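Local coordinates for uncharacterized protein SAV2460 (Streptomyces avermitilis, PDB 2QNG) that is of unknown function but binds calcium ions and carries a TerD domain of the CAPAB/TerDEXZ family, at residues 53-58 and 98-103; 114-119 and 160-165. One frame throughout, in Å; residues are numbered along the deposited sequence. Where two conformers were deposited one is given.

Contact 1: 53-58 and 98-103; sequences IVAATF and EVMTLE. With CA (calcium ion), chain C.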
loop_
_atom_site.group_PDB
_atom_site.type_symbol
_atom_site.label_atom_id
_atom_site.label_comp_id
_atom_site.label_asym_id
_atom_site.label_seq_id
_atom_site.Cartn_x
_atom_site.Cartn_y
_atom_site.Cartn_z
ATOM N N ILE A 53 -0.532 5.496 -0.921
ATOM C CA ILE A 53 -0.609 4.048 -1.125
ATOM C C ILE A 53 0.254 3.700 -2.343
ATOM O O ILE A 53 0.231 4.407 -3.367
ATOM C CB ILE A 53 -2.054 3.600 -1.381
ATOM C CG1 ILE A 53 -2.955 3.993 -0.208
ATOM C CG2 ILE A 53 -2.084 2.102 -1.613
ATOM C CD1 ILE A 53 -4.435 3.715 -0.463
ATOM N N VAL A 54 1.005 2.611 -2.203
ATOM C CA VAL A 54 1.801 2.123 -3.331
ATOM C C VAL A 54 1.661 0.614 -3.422
ATOM O O VAL A 54 1.551 -0.088 -2.412
ATOM C CB VAL A 54 3.299 2.571 -3.258
ATOM C CG1 VAL A 54 3.896 2.142 -1.974
ATOM C CG2 VAL A 54 4.103 2.012 -4.436
ATOM N N ALA A 55 1.598 0.131 -4.667
ATOM C CA ALA A 55 1.567 -1.313 -4.908
ATOM C C ALA A 55 2.707 -1.696 -5.832
ATOM O O ALA A 55 3.074 -0.919 -6.717
ATOM C CB ALA A 55 0.239 -1.733 -5.504
ATOM N N ALA A 56 3.217 -2.913 -5.655
ATOM C CA ALA A 56 4.259 -3.437 -6.518
ATOM C C ALA A 56 3.889 -4.835 -6.946
ATOM O O ALA A 56 3.379 -5.613 -6.132
ATOM C CB ALA A 56 5.619 -3.410 -5.831
ATOM N N THR A 57 4.129 -5.143 -8.228
ATOM C CA THR A 57 3.920 -6.501 -8.741
ATOM C C THR A 57 5.272 -7.174 -8.931
ATOM O O THR A 57 6.293 -6.500 -9.184
ATOM C CB THR A 57 3.192 -6.482 -10.074
ATOM O OG1 THR A 57 3.994 -5.716 -10.965
ATOM C CG2 THR A 57 1.808 -5.837 -9.885
ATOM N N PHE A 58 5.270 -8.507 -8.810
ATOM C CA PHE A 58 6.499 -9.305 -8.949
ATOM C C PHE A 58 6.277 -10.513 -9.837
ATOM O O PHE A 58 5.208 -11.120 -9.838
ATOM C CB PHE A 58 7.039 -9.730 -7.579
ATOM C CG PHE A 58 7.302 -8.571 -6.677
ATOM C CD1 PHE A 58 8.573 -7.997 -6.610
ATOM C CD2 PHE A 58 6.259 -8.013 -5.943
ATOM C CE1 PHE A 58 8.785 -6.874 -5.830
ATOM C CE2 PHE A 58 6.470 -6.899 -5.142
ATOM C CZ PHE A 58 7.734 -6.321 -5.086
ATOM N N GLU A 98 -7.452 8.058 0.791
ATOM C CA GLU A 98 -6.795 7.525 -0.395
ATOM C C GLU A 98 -7.180 6.061 -0.513
ATOM O O GLU A 98 -7.198 5.331 0.476
ATOM C CB GLU A 98 -5.284 7.752 -0.265
ATOM C CG GLU A 98 -4.435 7.405 -1.485
ATOM C CD GLU A 98 -3.114 8.190 -1.529
ATOM O OE1 GLU A 98 -3.075 9.395 -1.170
ATOM O OE2 GLU A 98 -2.107 7.605 -1.961
ATOM N N VAL A 99 -7.546 5.656 -1.730
ATOM C CA VAL A 99 -8.110 4.337 -1.975
ATOM C C VAL A 99 -7.476 3.783 -3.233
ATOM O O VAL A 99 -7.371 4.491 -4.228
ATOM C CB VAL A 99 -9.654 4.394 -2.152
ATOM C CG1 VAL A 99 -10.225 2.998 -2.352
ATOM C CG2 VAL A 99 -10.330 5.099 -0.951
HETATM N N MSE A 100 -7.062 2.518 -3.167
HETATM C CA MSE A 100 -6.529 1.827 -4.349
HETATM C C MSE A 100 -7.253 0.520 -4.571
HETATM O O MSE A 100 -7.612 -0.167 -3.628
HETATM C CB MSE A 100 -5.036 1.554 -4.194
HETATM C CG MSE A 100 -4.437 0.786 -5.365
HETATM SE SE MSE A 100 -2.518 0.476 -5.158
HETATM C CE MSE A 100 -1.819 2.310 -5.411
ATOM N N THR A 101 -7.475 0.207 -5.840
ATOM C CA THR A 101 -8.117 -1.040 -6.237
ATOM C C THR A 101 -7.116 -1.957 -6.946
ATOM O O THR A 101 -6.348 -1.494 -7.795
ATOM C CB THR A 101 -9.266 -0.724 -7.183
ATOM O OG1 THR A 101 -10.217 0.099 -6.490
ATOM C CG2 THR A 101 -9.987 -1.989 -7.662
ATOM N N LEU A 102 -7.121 -3.244 -6.561
ATOM C CA LEU A 102 -6.262 -4.232 -7.199
ATOM C C LEU A 102 -7.125 -5.348 -7.752
ATOM O O LEU A 102 -7.684 -6.128 -6.999
ATOM C CB LEU A 102 -5.248 -4.783 -6.189
ATOM C CG LEU A 102 -4.415 -3.661 -5.518
ATOM C CD1 LEU A 102 -4.970 -3.248 -4.155
ATOM C CD2 LEU A 102 -2.994 -4.123 -5.368
ATOM N N GLU A 103 -7.272 -5.375 -9.073
ATOM C CA GLU A 103 -8.061 -6.407 -9.750
ATOM C C GLU A 103 -7.172 -7.617 -9.961
ATOM O O GLU A 103 -6.741 -7.928 -11.096
ATOM C CB GLU A 103 -8.697 -5.862 -11.049
ATOM C CG GLU A 103 -9.780 -4.829 -10.667
ATOM C CD GLU A 103 -10.495 -4.091 -11.798
ATOM O OE1 GLU A 103 -10.155 -4.277 -12.932
ATOM O OE2 GLU A 103 -11.397 -3.288 -11.492
HETATM CA CA CA C . -1.157 11.102 -0.666
HETATM O O HOH W 1 0.152 6.986 -4.215
HETATM O O HOH W 2 -1.179 11.915 -2.857
#
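The carboxylate of E98 reaches the backbone of I53, and each side of its plane receives a hydrogen bond. The amide of I53 approaches OE2 from above the carboxylate plane, 43° out of it, with I53 N to E98 OE2 at 2.8 Å and an N-H...O angle of 160°. From the opposite side comes a water that donates to E98 OE2 and, at 2.7 Å, to I53 O. The other oxygen serves the metal: E98 OE1 binds a calcium ion at 2.6 Å, whereas E98 OE2 stays 3.8 Å from it, so coordination is monodentate. A second water, the carbonyls of L51 and S88, and the carboxylates of D50 and D52 complete the site. With CG anti to the backbone N (chi1 -173°) and the chain extended beyond it, E98 has the length to carry its head from one strand to the other.

The rest is apolar, as suits strands of two facing sheets whose axes run 8.0 Å apart and roughly parallel. I53 lays its side chain alongside the aliphatic stem of E98, CD1 to CG 3.8 Å, and its CG2 meets CE of M100, a selenomethionine here, also at 3.8 Å. The bend at chi3 of M100 turns CE back over I53, while its selenium settles on the methyl of A55 (SE to CB 3.5 Å). A55 is small enough to accept that bulk, and CD2 of L102 touches the same methyl. L35 and V37 of strand 33-40 continue the core around I53.

One carboxylate from one sheet thus binds calcium and the I53 peptide of the facing sheet. Both would probably favour its ionised form; the charged head lies toward calcium while the stem packs on I53.

Contact 2: 114-119 and 160-165; sequences VVVGVV and ATVGEF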
loop_
_atom_site.group_PDB
_atom_site.type_symbol
_atom_site.label_atom_id
_atom_site.label_comp_id
_atom_site.label_asym_id
_atom_site.label_seq_id
_atom_site.Cartn_x
_atom_site.Cartn_y
_atom_site.Cartn_z
ATOM N N VAL A 114 1.973 -9.709 -5.266
ATOM C CA VAL A 114 1.714 -8.269 -5.192
ATOM C C VAL A 114 1.902 -7.855 -3.744
ATOM O O VAL A 114 1.388 -8.520 -2.835
ATOM C CB VAL A 114 0.261 -7.936 -5.628
ATOM C CG1 VAL A 114 -0.020 -6.411 -5.503
ATOM C CG2 VAL A 114 0.043 -8.380 -7.049
ATOM N N VAL A 115 2.626 -6.752 -3.539
ATOM C CA VAL A 115 2.812 -6.187 -2.212
ATOM C C VAL A 115 2.190 -4.802 -2.194
ATOM O O VAL A 115 2.353 -4.035 -3.135
ATOM C CB VAL A 115 4.317 -6.100 -1.820
ATOM C CG1 VAL A 115 4.475 -5.506 -0.416
ATOM C CG2 VAL A 115 4.921 -7.515 -1.838
ATOM N N VAL A 116 1.448 -4.501 -1.141
ATOM C CA VAL A 116 0.901 -3.166 -0.961
ATOM C C VAL A 116 1.540 -2.484 0.242
ATOM O O VAL A 116 1.950 -3.150 1.189
ATOM C CB VAL A 116 -0.646 -3.184 -0.808
ATOM C CG1 VAL A 116 -1.284 -3.517 -2.119
ATOM C CG2 VAL A 116 -1.098 -4.186 0.243
ATOM N N GLY A 117 1.647 -1.165 0.179
ATOM C CA GLY A 117 2.288 -0.415 1.259
ATOM C C GLY A 117 1.787 0.995 1.341
ATOM O O GLY A 117 1.028 1.458 0.473
ATOM N N VAL A 118 2.236 1.676 2.401
ATOM C CA VAL A 118 1.861 3.046 2.657
ATOM C C VAL A 118 3.146 3.775 3.015
ATOM O O VAL A 118 3.873 3.340 3.922
ATOM C CB VAL A 118 0.844 3.154 3.815
ATOM C CG1 VAL A 118 0.527 4.608 4.158
ATOM C CG2 VAL A 118 -0.437 2.381 3.478
ATOM N N VAL A 119 3.426 4.870 2.299
ATOM C CA VAL A 119 4.565 5.718 2.629
ATOM C C VAL A 119 4.100 7.041 3.194
ATOM O O VAL A 119 3.058 7.558 2.774
ATOM C CB VAL A 119 5.457 5.976 1.389
ATOM C CG1 VAL A 119 5.966 4.679 0.829
ATOM C CG2 VAL A 119 4.715 6.767 0.287
ATOM N N ALA A 160 5.478 1.518 5.459
ATOM C CA ALA A 160 5.223 0.139 5.880
ATOM C C ALA A 160 4.613 -0.646 4.740
ATOM O O ALA A 160 3.768 -0.110 4.006
ATOM C CB ALA A 160 4.253 0.122 7.090
ATOM N N THR A 161 5.020 -1.897 4.570
ATOM C CA THR A 161 4.179 -2.771 3.751
ATOM C C THR A 161 3.022 -3.238 4.644
ATOM O O THR A 161 3.195 -3.421 5.868
ATOM C CB THR A 161 4.955 -3.975 3.203
ATOM O OG1 THR A 161 5.537 -4.710 4.286
ATOM C CG2 THR A 161 6.071 -3.531 2.239
ATOM N N VAL A 162 1.847 -3.391 4.033
ATOM C CA VAL A 162 0.639 -3.627 4.803
ATOM C C VAL A 162 -0.099 -4.864 4.359
ATOM O O VAL A 162 -1.201 -5.136 4.806
ATOM C CB VAL A 162 -0.293 -2.379 4.832
ATOM C CG1 VAL A 162 0.430 -1.160 5.454
ATOM C CG2 VAL A 162 -0.890 -2.012 3.440
ATOM N N GLY A 163 0.523 -5.638 3.491
ATOM C CA GLY A 163 -0.144 -6.844 3.002
ATOM C C GLY A 163 0.524 -7.365 1.764
ATOM O O GLY A 163 1.172 -6.621 1.039
ATOM N N GLU A 164 0.332 -8.654 1.533
ATOM C CA GLU A 164 0.965 -9.406 0.472
ATOM C C GLU A 164 -0.104 -10.308 -0.133
ATOM O O GLU A 164 -0.911 -10.844 0.642
ATOM C CB GLU A 164 2.032 -10.287 1.132
ATOM C CG GLU A 164 2.914 -10.995 0.185
ATOM C CD GLU A 164 3.865 -11.948 0.869
ATOM O OE1 GLU A 164 3.735 -12.185 2.088
ATOM O OE2 GLU A 164 4.714 -12.469 0.159
ATOM N N PHE A 165 -0.070 -10.523 -1.452
ATOM C CA PHE A 165 -0.948 -11.497 -2.128
ATOM C C PHE A 165 -0.057 -12.358 -2.979
ATOM O O PHE A 165 0.795 -11.840 -3.692
ATOM C CB PHE A 165 -1.969 -10.774 -3.000
ATOM C CG PHE A 165 -2.834 -9.825 -2.218
ATOM C CD1 PHE A 165 -4.021 -10.272 -1.626
ATOM C CD2 PHE A 165 -2.442 -8.495 -2.032
ATOM C CE1 PHE A 165 -4.823 -9.408 -0.875
ATOM C CE2 PHE A 165 -3.250 -7.632 -1.277
ATOM C CZ PHE A 165 -4.414 -8.099 -0.691
#
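V116 faces a beta bulge in the antiparallel pairing of 114-119 with 160-165, two adjacent inner strands of one sheet of the sandwich. Two residues, V162 and G163, share its backbone: V162 N donates to V116 O at 2.9 Å, and V116 N to G163 O at 3.1 Å, both donors tilted by 26-27° from the carbonyl planes. On either side the pairing is regular. V114 N gives to F165 O (2.9 Å) and F165 N to V114 O (2.8 Å); V118 N gives to A160 O (2.8 Å), and A160 N to V118 O (2.9 Å).

V115 and G117 turn their backbone polar atoms to A56 and V54 of strand 51-59, while the backbones of T161 and E164 hydrogen-bond with those of H180 and H176 in strand 173-182. The carboxylate of E164 forms a salt bridge with R113.

Glycine suits both its positions: G117 CA lies close against A160 O, and the backbone angles of G163 themselves call for glycine. Toward the core, branched V116 and V162 cross at about a right angle, CG2 to CG2 3.9 Å. V114 O lies at the edge of the F165 ring, 3.9 Å from F165 CD2.

From the N terminus, strand 51-59 supplies the first segment; the chain then passes through strands 69-71 and 82-86 before 98-103 returns to it, closing contact 1 between the two sheets. Only then does strand 111-120 follow, back in the sheet of strand 51-59, and strands 135-141 and 144-149 of the opposite sheet are traversed before 160-165 closes contact 2. The two closures therefore stand in series, neither enclosing nor crossing the other. They are joined side by side within one sheet: strands 51-59 and 111-120 are neighbours, with V54 O to G117 N at 2.8 Å. Contact 1 holds sheet to sheet near calcium, and contact 2 extends one sheet outward.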